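Local coordinates for protein hemin degrading factor (Pseudomonas aeruginosa, PDB 4MF9) that binds heme and probably takes part in trafficking and degrading it, at residues P71-G74 / E75-P78; L298-T302 / T303-E307. One frame throughout, in Å; residues are numbered along the deposited sequence.

Interaction 1: residues P71-G74 / E75-P78; sequences PALG and ELGP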
loop_
_atom_site.group_PDB
_atom_site.type_symbol
_atom_site.label_atom_id
_atom_site.label_comp_id
_atom_site.label_asym_id
_atom_site.label_seq_id
_atom_site.Cartn_x
_atom_site.Cartn_y
_atom_site.Cartn_z
ATOM N N PRO A 71 13.184 -12.747 2.470
ATOM C CA PRO A 71 14.381 -12.850 1.622
ATOM C C PRO A 71 14.211 -13.904 0.536
ATOM O O PRO A 71 14.685 -13.712 -0.587
ATOM C CB PRO A 71 15.477 -13.300 2.604
ATOM C CG PRO A 71 14.981 -12.913 3.935
ATOM C CD PRO A 71 13.487 -13.046 3.876
ATOM N N ALA A 72 13.526 -14.998 0.862
ATOM C CA ALA A 72 13.329 -16.100 -0.086
ATOM C C ALA A 72 12.575 -15.680 -1.346
ATOM O O ALA A 72 12.782 -16.255 -2.418
ATOM C CB ALA A 72 12.625 -17.275 0.589
ATOM N N LEU A 73 11.738 -14.683 -1.252
ATOM C CA LEU A 73 11.017 -14.260 -2.410
ATOM C C LEU A 73 11.955 -13.779 -3.473
ATOM O O LEU A 73 11.602 -13.711 -4.582
ATOM C CB LEU A 73 9.998 -13.192 -2.080
ATOM C CG LEU A 73 8.864 -13.596 -1.183
ATOM C CD1 LEU A 73 7.917 -12.464 -0.799
ATOM C CD2 LEU A 73 8.095 -14.755 -1.689
ATOM N N GLY A 74 13.145 -13.400 -3.060
ATOM C CA GLY A 74 14.167 -12.991 -4.009
ATOM C C GLY A 74 14.589 -14.118 -4.938
ATOM O O GLY A 74 15.160 -13.878 -6.001
ATOM N N GLU A 75 14.317 -15.340 -4.542
ATOM C CA GLU A 75 14.639 -16.520 -5.307
ATOM C C GLU A 75 13.809 -16.571 -6.596
ATOM O O GLU A 75 14.134 -17.217 -7.506
ATOM C CB GLU A 75 14.468 -17.763 -4.427
ATOM C CG GLU A 75 15.536 -17.937 -3.337
ATOM C CD GLU A 75 15.164 -18.860 -2.159
ATOM O OE1 GLU A 75 14.157 -19.553 -2.192
ATOM O OE2 GLU A 75 15.901 -18.874 -1.158
ATOM N N LEU A 76 12.703 -15.855 -6.595
ATOM C CA LEU A 76 11.723 -15.932 -7.670
ATOM C C LEU A 76 12.032 -15.049 -8.874
ATOM O O LEU A 76 11.314 -15.099 -9.869
ATOM C CB LEU A 76 10.334 -15.589 -7.132
ATOM C CG LEU A 76 9.872 -16.496 -5.993
ATOM C CD1 LEU A 76 8.619 -15.949 -5.340
ATOM C CD2 LEU A 76 9.634 -17.911 -6.499
ATOM N N GLY A 77 13.088 -14.245 -8.795
ATOM C CA GLY A 77 13.398 -13.321 -9.874
ATOM C C GLY A 77 12.384 -12.197 -9.956
ATOM O O GLY A 77 11.731 -11.882 -8.965
ATOM N N PRO A 78 12.256 -11.576 -11.132
ATOM C CA PRO A 78 11.302 -10.475 -11.297
ATOM C C PRO A 78 9.876 -10.913 -11.004
ATOM O O PRO A 78 9.381 -11.874 -11.604
ATOM C CB PRO A 78 11.446 -10.103 -12.779
ATOM C CG PRO A 78 12.836 -10.512 -13.125
ATOM C CD PRO A 78 13.086 -11.772 -12.336
HETATM O O HOH W 1 12.301 -11.907 -6.471
#
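Leu-73 and Leu-76, one 3-10 turn apart, send their side chains off the same flank of the chain, and the two cross at a slant, CD2 of Leu-73 lying 3.9 Å from CD1 of Leu-76. In each, CG stands anti to the carbonyl carbon (chi1 -65° in Leu-73, -58° in Leu-76), which lets the two branched ends lean the same way and meet. The other pair is mixed in character: the extended chain of Glu-75 runs back alongside Ala-72, its carboxylate reaching the methyl, with OE1 3.9 Å from Ala-72 CB, while OE1 itself forms a salt bridge with Arg-172. What spaces both pairs is the backbone. Glu-75 N donates to Ala-72 O at 2.8 Å and Leu-76 N to Leu-73 O at 3.1 Å. Leu-73 O also accepts from a water, which lies 2.6 Å from Gly-77 O and donates to it as well, bridging the turn where Gly-77 adopts positive phi and the chain leaves it. The segment thus carries helix 66-72 toward strand 78-84, with Leu-73 packed on Val-155 and Leu-76 on Leu-157 of strand 151-157, next to strand 78-84 in the sheet.

Interaction 2: residues L298-T302 / T303-E307; sequences LHLKT and TGIAE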
loop_
_atom_site.group_PDB
_atom_site.type_symbol
_atom_site.label_atom_id
_atom_site.label_comp_id
_atom_site.label_asym_id
_atom_site.label_seq_id
_atom_site.Cartn_x
_atom_site.Cartn_y
_atom_site.Cartn_z
ATOM N N LEU A 298 -0.841 1.900 -11.600
ATOM C CA LEU A 298 -1.477 2.500 -10.458
ATOM C C LEU A 298 -2.939 2.649 -10.799
ATOM O O LEU A 298 -3.245 3.161 -11.821
ATOM C CB LEU A 298 -0.819 3.853 -10.159
ATOM C CG LEU A 298 -1.394 4.656 -9.004
ATOM C CD1 LEU A 298 -0.827 4.138 -7.711
ATOM C CD2 LEU A 298 -1.219 6.169 -9.110
ATOM N N HIS A 299 -3.819 2.265 -9.913
ATOM C CA HIS A 299 -5.244 2.370 -10.148
ATOM C C HIS A 299 -5.878 3.150 -9.003
ATOM O O HIS A 299 -5.976 2.651 -7.873
ATOM C CB HIS A 299 -5.866 0.964 -10.310
ATOM C CG HIS A 299 -5.181 0.120 -11.343
ATOM N ND1 HIS A 299 -5.162 0.444 -12.683
ATOM C CD2 HIS A 299 -4.483 -1.038 -11.232
ATOM C CE1 HIS A 299 -4.484 -0.472 -13.352
ATOM N NE2 HIS A 299 -4.058 -1.382 -12.491
ATOM N N LEU A 300 -6.301 4.379 -9.304
ATOM C CA LEU A 300 -6.842 5.310 -8.311
ATOM C C LEU A 300 -8.340 5.609 -8.491
ATOM O O LEU A 300 -8.759 6.233 -9.473
ATOM C CB LEU A 300 -6.031 6.623 -8.331
ATOM C CG LEU A 300 -6.555 7.799 -7.502
ATOM C CD1 LEU A 300 -6.600 7.459 -6.021
ATOM C CD2 LEU A 300 -5.745 9.075 -7.743
ATOM N N LYS A 301 -9.128 5.260 -7.520
ATOM C CA LYS A 301 -10.503 5.534 -7.513
ATOM C C LYS A 301 -10.743 6.975 -7.025
ATOM O O LYS A 301 -10.983 7.222 -5.880
ATOM C CB LYS A 301 -11.174 4.505 -6.605
ATOM C CG LYS A 301 -12.661 4.357 -6.661
ATOM C CD LYS A 301 -13.242 4.632 -8.019
ATOM C CE LYS A 301 -13.703 3.363 -8.666
ATOM N NZ LYS A 301 -14.683 2.749 -7.780
ATOM N N THR A 302 -10.680 7.909 -7.959
ATOM C CA THR A 302 -10.796 9.343 -7.668
ATOM C C THR A 302 -11.994 9.730 -6.807
ATOM O O THR A 302 -11.920 10.687 -6.033
ATOM C CB THR A 302 -10.804 10.181 -8.957
ATOM O OG1 THR A 302 -11.975 9.878 -9.743
ATOM C CG2 THR A 302 -9.561 9.882 -9.759
ATOM N N THR A 303 -13.081 8.970 -6.917
ATOM C CA THR A 303 -14.305 9.261 -6.171
ATOM C C THR A 303 -14.185 8.954 -4.686
ATOM O O THR A 303 -15.017 9.381 -3.887
ATOM C CB THR A 303 -15.492 8.474 -6.744
ATOM O OG1 THR A 303 -15.029 7.192 -7.181
ATOM C CG2 THR A 303 -16.086 9.216 -7.933
ATOM N N GLY A 304 -13.150 8.209 -4.316
ATOM C CA GLY A 304 -12.959 7.833 -2.927
ATOM C C GLY A 304 -12.193 8.894 -2.170
ATOM O O GLY A 304 -12.122 8.854 -0.933
ATOM N N ILE A 305 -11.632 9.843 -2.920
ATOM C CA ILE A 305 -10.847 10.949 -2.352
ATOM C C ILE A 305 -11.745 11.991 -1.709
ATOM O O ILE A 305 -12.524 12.652 -2.393
ATOM C CB ILE A 305 -9.998 11.653 -3.432
ATOM C CG1 ILE A 305 -8.991 10.680 -4.044
ATOM C CG2 ILE A 305 -9.246 12.836 -2.832
ATOM C CD1 ILE A 305 -8.164 11.293 -5.178
ATOM N N ALA A 306 -11.631 12.149 -0.396
ATOM C CA ALA A 306 -12.435 13.134 0.321
ATOM C C ALA A 306 -11.697 14.458 0.492
ATOM O O ALA A 306 -12.312 15.519 0.411
ATOM C CB ALA A 306 -12.855 12.607 1.659
ATOM N N GLU A 307 -10.393 14.392 0.770
ATOM C CA GLU A 307 -9.573 15.602 0.923
ATOM C C GLU A 307 -8.233 15.438 0.237
ATOM O O GLU A 307 -7.669 14.336 0.186
ATOM C CB GLU A 307 -9.299 15.924 2.391
ATOM C CG GLU A 307 -10.482 15.874 3.312
ATOM C CD GLU A 307 -10.073 15.939 4.773
ATOM O OE1 GLU A 307 -9.074 16.631 5.103
ATOM O OE2 GLU A 307 -10.762 15.296 5.588
HETATM O O HOH W 2 -13.009 13.287 -5.384
#
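A 3-10 turn at the end of a strand brings Ile-305 back against Thr-302, in the linker that leads from strand 296-301 of one antiparallel sheet to strand 307-313 of the other. Two successive i to i+3 bonds define it. Gly-304 N donates to Lys-301 O at 2.8 Å with an N-H...O angle of 164°, and Ile-305 N donates to Thr-302 O at 3.2 Å. Thr-302 O has a second partner in a water, 2.9 Å away, which also donates to Ile-305 O and so ties the turn to the residue that leaves it.

The side chains follow this backbone closely. Ile-305 points its CB back at the turn, 3.4 Å from Thr-302 O. Its CG1 branch, anti to the carbonyl carbon (chi1 -62°), runs on past that oxygen, and the terminal CD1 comes 4.2 Å from CD2 of Leu-300, the two side chains meeting at about a right angle. Along another side of the turn the chain of Lys-301 is bent at chi2, chi3 and chi4, and its CD methylene passes 3.2 Å from Thr-303 OG1, an aliphatic carbon set beside a hydroxyl. Thr-302 OG1, for its part, is hydrogen-bonded to Asp-287 O, which joins the turn to the chain just ahead of strand 288-293.

Beyond the turn, Ala-306 and Glu-307 both face Phe-326 in a classic beta bulge at the start of strand 307-313. Leu-300 and Ile-305 share a neighbour, Leu-248 of helix 247-258, so their crossing is covered by that helix, while strand 296-301 itself is flanked by strands 88-93 and 288-293.

The two contacts show one device, a short 3-10 turn with a bridging water, used at different junctions. Interaction 1 continues a helix toward a strand in the N-terminal HemS/ChuX domain; interaction 2 leads from one strand to another, and from one sheet to the other, in the C-terminal one. Both are partly buried, with the leucines and isoleucine buried and Glu-75 and Thr-303 exposed, and both lie away from the heme pocket. The polar side differs: in interaction 1 a carboxylate pairs with Arg-172, outside the turn, whereas in interaction 2 a threonine hydroxyl is bound to a backbone carbonyl. Their centres are about 32 Å apart, yet strands 78-84 and 296-301 belong to the same sheet.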